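Local structure of DUF1285 domain-containing protein (Shewanella baltica, 2RA9) at residues A[51-56]-A[123-127]; A[76-81]-A[119-123]; A[90-94]-A[105-109]. The protein is of unknown function but, as a member of the DUF1285 family with its repeated structural motifs, may take part in signal transduction. One frame throughout, in Å; residues are numbered along the deposited sequence.

Interaction 1: residues A[51-56]-A[123-127]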
loop_
_atom_site.group_PDB
_atom_site.type_symbol
_atom_site.label_atom_id
_atom_site.label_comp_id
_atom_site.label_asym_id
_atom_site.label_seq_id
_atom_site.Cartn_x
_atom_site.Cartn_y
_atom_site.Cartn_z
ATOM N N ALA A 51 -6.824 6.462 4.591
ATOM C CA ALA A 51 -6.184 5.140 4.426
ATOM C C ALA A 51 -6.418 4.295 5.673
ATOM O O ALA A 51 -6.449 3.076 5.593
ATOM C CB ALA A 51 -4.696 5.256 4.151
ATOM N N SER A 52 -6.580 4.937 6.823
ATOM C CA SER A 52 -6.785 4.229 8.095
ATOM C C SER A 52 -8.049 3.371 8.106
ATOM O O SER A 52 -8.145 2.407 8.858
ATOM C CB SER A 52 -6.790 5.219 9.266
ATOM O OG SER A 52 -7.999 6.007 9.320
ATOM N N ILE A 53 -8.991 3.723 7.243
ATOM C CA ILE A 53 -10.274 2.994 7.121
ATOM C C ILE A 53 -10.485 2.354 5.731
ATOM O O ILE A 53 -11.590 1.975 5.360
ATOM C CB ILE A 53 -11.470 3.931 7.447
ATOM C CG1 ILE A 53 -11.581 5.098 6.460
ATOM C CG2 ILE A 53 -11.394 4.401 8.893
ATOM C CD1 ILE A 53 -12.910 5.835 6.556
ATOM N N LEU A 54 -9.405 2.226 4.985
ATOM C CA LEU A 54 -9.390 1.613 3.666
ATOM C C LEU A 54 -9.173 0.119 3.738
ATOM O O LEU A 54 -8.250 -0.361 4.421
ATOM C CB LEU A 54 -8.276 2.231 2.824
ATOM C CG LEU A 54 -8.119 1.808 1.379
ATOM C CD1 LEU A 54 -9.245 2.264 0.478
ATOM C CD2 LEU A 54 -6.760 2.300 0.805
ATOM N N HIS A 55 -10.032 -0.609 3.027
ATOM C CA HIS A 55 -9.980 -2.070 2.911
ATOM C C HIS A 55 -10.123 -2.494 1.467
ATOM O O HIS A 55 -10.791 -1.808 0.688
ATOM C CB HIS A 55 -11.154 -2.715 3.653
ATOM C CG HIS A 55 -11.246 -2.355 5.100
ATOM N ND1 HIS A 55 -11.002 -3.261 6.114
ATOM C CD2 HIS A 55 -11.546 -1.186 5.712
ATOM C CE1 HIS A 55 -11.187 -2.669 7.288
ATOM N NE2 HIS A 55 -11.502 -1.407 7.070
ATOM N N CYS A 56 -9.561 -3.664 1.135
ATOM C CA CYS A 56 -9.804 -4.348 -0.119
ATOM C C CYS A 56 -10.519 -5.664 0.214
ATOM O O CYS A 56 -9.984 -6.505 0.953
ATOM C CB CYS A 56 -8.500 -4.672 -0.819
ATOM S SG CYS A 56 -8.659 -5.361 -2.459
ATOM N N GLU A 123 -1.997 -4.854 5.653
ATOM C CA GLU A 123 -3.226 -5.207 6.357
ATOM C C GLU A 123 -4.448 -4.855 5.547
ATOM O O GLU A 123 -4.368 -4.169 4.547
ATOM C CB GLU A 123 -3.265 -4.495 7.713
ATOM C CG GLU A 123 -3.408 -2.998 7.659
ATOM C CD GLU A 123 -2.104 -2.207 7.652
ATOM O OE1 GLU A 123 -1.031 -2.769 7.301
ATOM O OE2 GLU A 123 -2.172 -1.000 8.012
ATOM N N ARG A 124 -5.599 -5.336 6.009
ATOM C CA ARG A 124 -6.899 -4.972 5.431
ATOM C C ARG A 124 -7.053 -5.317 3.936
ATOM O O ARG A 124 -7.817 -4.682 3.220
ATOM C CB ARG A 124 -7.202 -3.478 5.685
ATOM C CG ARG A 124 -7.290 -3.066 7.181
ATOM C CD ARG A 124 -7.697 -1.603 7.401
ATOM N NE ARG A 124 -6.839 -0.583 6.764
ATOM C CZ ARG A 124 -5.644 -0.166 7.201
ATOM N NH1 ARG A 124 -5.111 -0.593 8.340
ATOM N NH2 ARG A 124 -4.993 0.759 6.511
ATOM N N GLY A 125 -6.327 -6.323 3.451
ATOM C CA GLY A 125 -6.367 -6.726 2.048
ATOM C C GLY A 125 -5.567 -5.818 1.135
ATOM O O GLY A 125 -5.580 -5.971 -0.095
ATOM N N LEU A 126 -4.873 -4.851 1.723
ATOM C CA LEU A 126 -4.121 -3.872 0.954
ATOM C C LEU A 126 -2.736 -4.383 0.562
ATOM O O LEU A 126 -2.063 -5.030 1.367
ATOM C CB LEU A 126 -3.959 -2.583 1.722
ATOM C CG LEU A 126 -5.258 -1.931 2.257
ATOM C CD1 LEU A 126 -4.958 -0.667 3.106
ATOM C CD2 LEU A 126 -6.262 -1.675 1.166
ATOM N N TRP A 127 -2.322 -4.044 -0.654
ATOM C CA TRP A 127 -0.970 -4.329 -1.156
ATOM C C TRP A 127 -0.277 -3.002 -1.379
ATOM O O TRP A 127 -0.913 -2.015 -1.808
ATOM C CB TRP A 127 -1.060 -5.093 -2.492
ATOM C CG TRP A 127 -1.497 -6.506 -2.327
ATOM C CD1 TRP A 127 -2.785 -6.951 -2.154
ATOM C CD2 TRP A 127 -0.673 -7.674 -2.278
ATOM N NE1 TRP A 127 -2.811 -8.313 -2.034
ATOM C CE2 TRP A 127 -1.526 -8.781 -2.107
ATOM C CE3 TRP A 127 0.705 -7.898 -2.365
ATOM C CZ2 TRP A 127 -1.044 -10.080 -2.027
ATOM C CZ3 TRP A 127 1.164 -9.168 -2.303
ATOM C CH2 TRP A 127 0.305 -10.246 -2.126
#
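Leu54 O is met by the NE of Arg124 at 2.7 Å, a bond that lies near the guanidinium plane, with the donor tilted 21° out of the plane of the carbonyl. The same side chain reaches one turn back: Arg124 NH2 touches Ala51 O at 2.9 Å, a weak bond because the N-H points well off the oxygen (123°), while Ser52 O sits over one face of the guanidinium. A bend at chi3 (-57°) swings the group back toward these carbonyls, and Glu123 OE2 adds a salt bridge to NH1, also weak as a hydrogen bond. On its way there the Arg124 side chain crosses the His55 ring at about a right angle, and Arg124 CD lies over one face, 3.8 Å from the ring centroid, in a CH-pi contact. Replacing Arg124 by an alanine would probably leave Leu54 O and Glu123 OE2 each without this partner and uncover that face of the histidine. The backbone makes its own link, since Cys56 N donates to Arg124 O in a nearly straight bond of 2.9 Å. Beyond it Gly125, at positive phi in its turn, sits close to Cys56, with Gly125 O 3.3 Å from Cys56 CB. Deeper in, Leu126 CD2 packs against Leu54 CG at 4.0 Å; both leucines also touch Pro78. The loop from Glu123 to Leu126 is a type I' beta turn, joining strands 118-121 and 127-130 of one six-stranded mixed sheet and docking on edge strand 54-57 of the other.

Interaction 2: residues A[76-81]-A[119-123]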
loop_
_atom_site.group_PDB
_atom_site.type_symbol
_atom_site.label_atom_id
_atom_site.label_comp_id
_atom_site.label_asym_id
_atom_site.label_seq_id
_atom_site.Cartn_x
_atom_site.Cartn_y
_atom_site.Cartn_z
ATOM N N ASP A 76 -3.766 0.922 -9.552
ATOM C CA ASP A 76 -2.733 -0.106 -9.474
ATOM C C ASP A 76 -2.777 -0.685 -8.058
ATOM O O ASP A 76 -3.633 -1.516 -7.791
ATOM C CB ASP A 76 -1.374 0.490 -9.860
ATOM C CG ASP A 76 -0.302 -0.543 -10.032
ATOM O OD1 ASP A 76 -0.521 -1.748 -9.732
ATOM O OD2 ASP A 76 0.788 -0.125 -10.490
ATOM N N ALA A 77 -1.930 -0.205 -7.142
ATOM C CA ALA A 77 -1.988 -0.580 -5.738
ATOM C C ALA A 77 -2.445 0.631 -4.905
ATOM O O ALA A 77 -2.227 1.800 -5.277
ATOM C CB ALA A 77 -0.637 -1.001 -5.249
ATOM N N PRO A 78 -3.092 0.374 -3.784
ATOM C CA PRO A 78 -3.619 1.500 -2.999
ATOM C C PRO A 78 -2.533 2.347 -2.326
ATOM O O PRO A 78 -2.778 3.502 -1.970
ATOM C CB PRO A 78 -4.474 0.792 -1.922
ATOM C CG PRO A 78 -3.946 -0.586 -1.849
ATOM C CD PRO A 78 -3.548 -0.915 -3.243
ATOM N N LEU A 79 -1.347 1.752 -2.141
ATOM C CA LEU A 79 -0.273 2.375 -1.406
ATOM C C LEU A 79 1.031 2.177 -2.172
ATOM O O LEU A 79 1.243 1.135 -2.775
ATOM C CB LEU A 79 -0.163 1.748 -0.028
ATOM C CG LEU A 79 -1.324 2.074 0.926
ATOM C CD1 LEU A 79 -1.372 1.163 2.073
ATOM C CD2 LEU A 79 -1.283 3.547 1.367
ATOM N N LEU A 80 1.888 3.202 -2.159
ATOM C CA LEU A 80 3.213 3.136 -2.751
ATOM C C LEU A 80 4.245 3.133 -1.603
ATOM O O LEU A 80 4.378 4.114 -0.850
ATOM C CB LEU A 80 3.450 4.370 -3.629
ATOM C CG LEU A 80 4.760 4.311 -4.444
ATOM C CD1 LEU A 80 4.590 3.413 -5.641
ATOM C CD2 LEU A 80 5.215 5.709 -4.837
ATOM N N ILE A 81 4.985 2.046 -1.510
ATOM C CA ILE A 81 6.024 1.879 -0.514
ATOM C C ILE A 81 7.280 2.646 -0.930
ATOM O O ILE A 81 7.820 2.447 -2.008
ATOM C CB ILE A 81 6.342 0.411 -0.289
ATOM C CG1 ILE A 81 5.153 -0.281 0.407
ATOM C CG2 ILE A 81 7.655 0.265 0.542
ATOM C CD1 ILE A 81 5.180 -1.819 0.448
ATOM N N TYR A 119 5.020 -6.072 -5.372
ATOM C CA TYR A 119 4.010 -5.704 -4.373
ATOM C C TYR A 119 4.186 -6.485 -3.096
ATOM O O TYR A 119 4.505 -7.644 -3.142
ATOM C CB TYR A 119 2.595 -5.941 -4.910
ATOM C CG TYR A 119 2.305 -5.255 -6.205
ATOM C CD1 TYR A 119 2.678 -5.829 -7.412
ATOM C CD2 TYR A 119 1.616 -4.059 -6.251
ATOM C CE1 TYR A 119 2.393 -5.234 -8.596
ATOM C CE2 TYR A 119 1.334 -3.424 -7.483
ATOM C CZ TYR A 119 1.755 -4.000 -8.639
ATOM O OH TYR A 119 1.468 -3.419 -9.845
ATOM N N LEU A 120 3.991 -5.835 -1.945
ATOM C CA LEU A 120 4.077 -6.506 -0.655
ATOM C C LEU A 120 2.728 -6.455 0.040
ATOM O O LEU A 120 2.060 -5.424 0.006
ATOM C CB LEU A 120 5.147 -5.866 0.248
ATOM C CG LEU A 120 6.607 -5.993 -0.214
ATOM C CD1 LEU A 120 7.572 -5.142 0.617
ATOM C CD2 LEU A 120 7.060 -7.467 -0.239
ATOM N N PRO A 121 2.329 -7.540 0.711
ATOM C CA PRO A 121 1.011 -7.515 1.323
ATOM C C PRO A 121 1.022 -6.842 2.698
ATOM O O PRO A 121 1.934 -7.036 3.495
ATOM C CB PRO A 121 0.638 -8.995 1.396
ATOM C CG PRO A 121 1.969 -9.698 1.570
ATOM C CD PRO A 121 2.986 -8.850 0.879
ATOM N N LEU A 122 0.022 -5.993 2.904
ATOM C CA LEU A 122 -0.154 -5.236 4.123
ATOM C C LEU A 122 -1.480 -5.658 4.735
ATOM O O LEU A 122 -2.071 -6.659 4.334
ATOM C CB LEU A 122 -0.143 -3.728 3.804
ATOM C CG LEU A 122 0.960 -3.254 2.853
ATOM C CD1 LEU A 122 0.780 -1.825 2.471
ATOM C CD2 LEU A 122 2.363 -3.517 3.408
ATOM N N GLU A 123 -1.997 -4.854 5.653
ATOM C CA GLU A 123 -3.226 -5.207 6.357
ATOM C C GLU A 123 -4.448 -4.855 5.547
ATOM O O GLU A 123 -4.368 -4.169 4.547
ATOM C CB GLU A 123 -3.265 -4.495 7.713
ATOM C CG GLU A 123 -3.408 -2.998 7.659
ATOM C CD GLU A 123 -2.104 -2.207 7.652
ATOM O OE1 GLU A 123 -1.031 -2.769 7.301
ATOM O OE2 GLU A 123 -2.172 -1.000 8.012
#
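Asp76 opens the contact by accepting a hydrogen bond from Tyr119 OH, 2.6 Å from Asp76 OD1. The oxygen offers its syn lone pair, the one on the side of OD2, and the carboxylate stands 66° from the plane of the phenol ring. With CG anti to the backbone N (chi1 -170°), the acid extends beside the ring edge, where OD1 also lies near CE2. Its other oxygen, OD2, forms a salt bridge with Lys129, and that positive charge is likely to help keep the carboxylate ionised. Ala77 follows along the same edge: its CB lies in the ring plane, 3.8 Å from Tyr119 CE2. Past Pro78 the chain enters strand 79-86, which shares a six-stranded mixed sheet with strand 118-121; strand 127-130 runs between them, hydrogen-bonded to Leu79 and Ile81, so the two segments meet through side chains across an intervening strand. Leu79 sends CD1 to CD1 of Leu122, 3.7 Å away, the two side chains crossing obliquely, and His103 lies against both. Ile81 completes the row from the strand. Ile81 CD1 comes within 4.1 Å of Leu120 CB and about as near to Leu120 CD1, the side chains crossing at roughly a right angle, and the same methyl lies 4.4 Å from Leu122 CD2. Val95 touches Ile81 and Leu122 alike, extending this buried apolar layer to strand 93-97.

Interaction 3: residues A[90-94]-A[105-109]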
loop_
_atom_site.group_PDB
_atom_site.type_symbol
_atom_site.label_atom_id
_atom_site.label_comp_id
_atom_site.label_asym_id
_atom_site.label_seq_id
_atom_site.Cartn_x
_atom_site.Cartn_y
_atom_site.Cartn_z
ATOM N N HIS A 90 17.337 -10.152 10.008
ATOM C CA HIS A 90 16.537 -11.291 9.567
ATOM C C HIS A 90 15.060 -11.218 9.905
ATOM O O HIS A 90 14.325 -12.132 9.578
ATOM C CB HIS A 90 17.117 -12.640 10.029
ATOM C CG HIS A 90 18.525 -12.845 9.578
ATOM N ND1 HIS A 90 18.845 -13.515 8.420
ATOM C CD2 HIS A 90 19.688 -12.393 10.090
ATOM C CE1 HIS A 90 20.159 -13.506 8.265
ATOM N NE2 HIS A 90 20.687 -12.820 9.259
ATOM N N SER A 91 14.618 -10.094 10.454
ATOM C CA SER A 91 13.228 -9.956 10.828
ATOM C C SER A 91 12.339 -9.594 9.633
ATOM O O SER A 91 12.806 -9.348 8.513
ATOM C CB SER A 91 13.072 -8.924 11.953
ATOM O OG SER A 91 13.117 -7.599 11.465
ATOM N N LEU A 92 11.038 -9.617 9.875
ATOM C CA LEU A 92 10.063 -9.051 8.974
ATOM C C LEU A 92 10.312 -7.563 8.831
ATOM O O LEU A 92 11.095 -6.965 9.579
ATOM C CB LEU A 92 8.645 -9.322 9.487
ATOM C CG LEU A 92 8.203 -10.776 9.577
ATOM C CD1 LEU A 92 6.833 -10.883 10.214
ATOM C CD2 LEU A 92 8.216 -11.475 8.243
ATOM N N LEU A 93 9.658 -6.949 7.846
ATOM C CA LEU A 93 9.943 -5.566 7.521
ATOM C C LEU A 93 8.896 -4.636 8.111
ATOM O O LEU A 93 7.718 -4.999 8.228
ATOM C CB LEU A 93 9.935 -5.350 6.022
ATOM C CG LEU A 93 10.973 -5.994 5.134
ATOM C CD1 LEU A 93 10.629 -5.625 3.658
ATOM C CD2 LEU A 93 12.301 -5.495 5.501
ATOM N N ASN A 94 9.357 -3.444 8.448
ATOM C CA ASN A 94 8.499 -2.276 8.595
ATOM C C ASN A 94 8.605 -1.520 7.286
ATOM O O ASN A 94 9.719 -1.336 6.771
ATOM C CB ASN A 94 8.982 -1.364 9.721
ATOM C CG ASN A 94 8.865 -2.013 11.086
ATOM O OD1 ASN A 94 7.881 -2.680 11.392
ATOM N ND2 ASN A 94 9.897 -1.833 11.915
ATOM N N ASN A 105 5.393 -6.024 10.267
ATOM C CA ASN A 105 5.298 -7.447 10.043
ATOM C C ASN A 105 5.124 -7.830 8.580
ATOM O O ASN A 105 4.455 -8.805 8.236
ATOM C CB ASN A 105 4.185 -8.040 10.925
ATOM C CG ASN A 105 4.415 -7.747 12.383
ATOM O OD1 ASN A 105 5.527 -7.941 12.888
ATOM N ND2 ASN A 105 3.375 -7.257 13.077
ATOM N N VAL A 106 5.813 -7.100 7.718
ATOM C CA VAL A 106 5.656 -7.303 6.288
ATOM C C VAL A 106 6.626 -8.363 5.799
ATOM O O VAL A 106 7.806 -8.302 6.107
ATOM C CB VAL A 106 5.829 -5.976 5.517
ATOM C CG1 VAL A 106 5.690 -6.195 3.994
ATOM C CG2 VAL A 106 4.806 -4.977 5.983
ATOM N N ASP A 107 6.099 -9.337 5.072
ATOM C CA ASP A 107 6.803 -10.587 4.779
ATOM C C ASP A 107 7.268 -10.644 3.308
ATOM O O ASP A 107 6.474 -10.809 2.400
ATOM C CB ASP A 107 5.903 -11.762 5.109
ATOM C CG ASP A 107 6.602 -13.097 5.065
ATOM O OD1 ASP A 107 7.797 -13.150 4.678
ATOM O OD2 ASP A 107 5.924 -14.112 5.411
ATOM N N ILE A 108 8.571 -10.503 3.109
ATOM C CA ILE A 108 9.200 -10.596 1.797
ATOM C C ILE A 108 8.767 -11.854 1.039
ATOM O O ILE A 108 8.576 -11.829 -0.164
ATOM C CB ILE A 108 10.773 -10.538 1.953
ATOM C CG1 ILE A 108 11.235 -9.100 2.275
ATOM C CG2 ILE A 108 11.469 -11.047 0.705
ATOM C CD1 ILE A 108 12.628 -8.997 2.913
ATOM N N LYS A 109 8.631 -12.972 1.749
ATOM C CA LYS A 109 8.265 -14.252 1.158
ATOM C C LYS A 109 6.905 -14.214 0.439
ATOM O O LYS A 109 6.640 -14.999 -0.478
ATOM C CB LYS A 109 8.226 -15.275 2.293
ATOM C CG LYS A 109 7.965 -16.695 1.941
ATOM C CD LYS A 109 8.026 -17.573 3.209
ATOM C CE LYS A 109 6.994 -17.165 4.272
ATOM N NZ LYS A 109 5.603 -17.023 3.728
HETATM O O HOH W 1 7.701 -5.152 11.864
#
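Leu92 and Leu93 both hold CG anti to the carbonyl carbon (chi1 -63° and -66°), yet they serve different sides of the segment 105-109. From Leu92 the two methyls fork over the backbone: CD1 rests near Asn105 O and CB, and Leu92 CD2 lies 3.8 Å from Asp107 CA. Leu93 instead directs its branch toward Ile108, where Leu93 CD1 meets Ile108 CG1 at 3.8 Å and the side chains pass at a slant, with Arg86 of strand 79-86 touching both. Behind this, the CB atoms of Leu93 and Val106 are side by side at 4.2 Å, as expected of residues on one face of a sheet. Two reciprocal backbone bonds join them, Leu93 N to Val106 O and Val106 N to Leu93 O, each 2.9 Å and close to straight. Asn105 N does not bond to Leu93 O and instead donates to a water, 2.9 Å from that nitrogen, which gives a proton of its own to Asn94 OD1, an oxygen that also receives a bond from His104. That water therefore spans the place where the regular pairing slips. Farther on, Asp107 OD1 accepts from Lys109 N at 3.1 Å, the donor standing above the carboxylate plane, and this Asx turn leads into the short 3-10 segment. Asp107 OD2 accepts from Gln110 and has a long, weak salt bridge to Lys109. With Asn105 and Val106 both facing Leu93, and Asn105 at positive phi, the arrangement is a G1 beta bulge at the open end of the antiparallel hairpin formed by strands 93-97 and 102-106.

Overall arrangement
The chain carries two six-stranded mixed sheets with the same strand order, 3-2-1-6-5-4, in keeping with a fold built from repeated motifs. Interaction 1 joins the sheets, whereas interactions 2 and 3 lie within the second and touch where Leu120 and Leu122 pack on Val106. Centres of interactions 1 and 2 are about 9 Å apart, those of 2 and 3 about 14 Å, and those of 1 and 3 about 18 Å. Along the sequence, interaction 3 is nested inside the loops closed by the other two, which share Glu123. Packing thus runs from the joint between the sheets, through the buried centre, to the hairpin at the second sheet's edge.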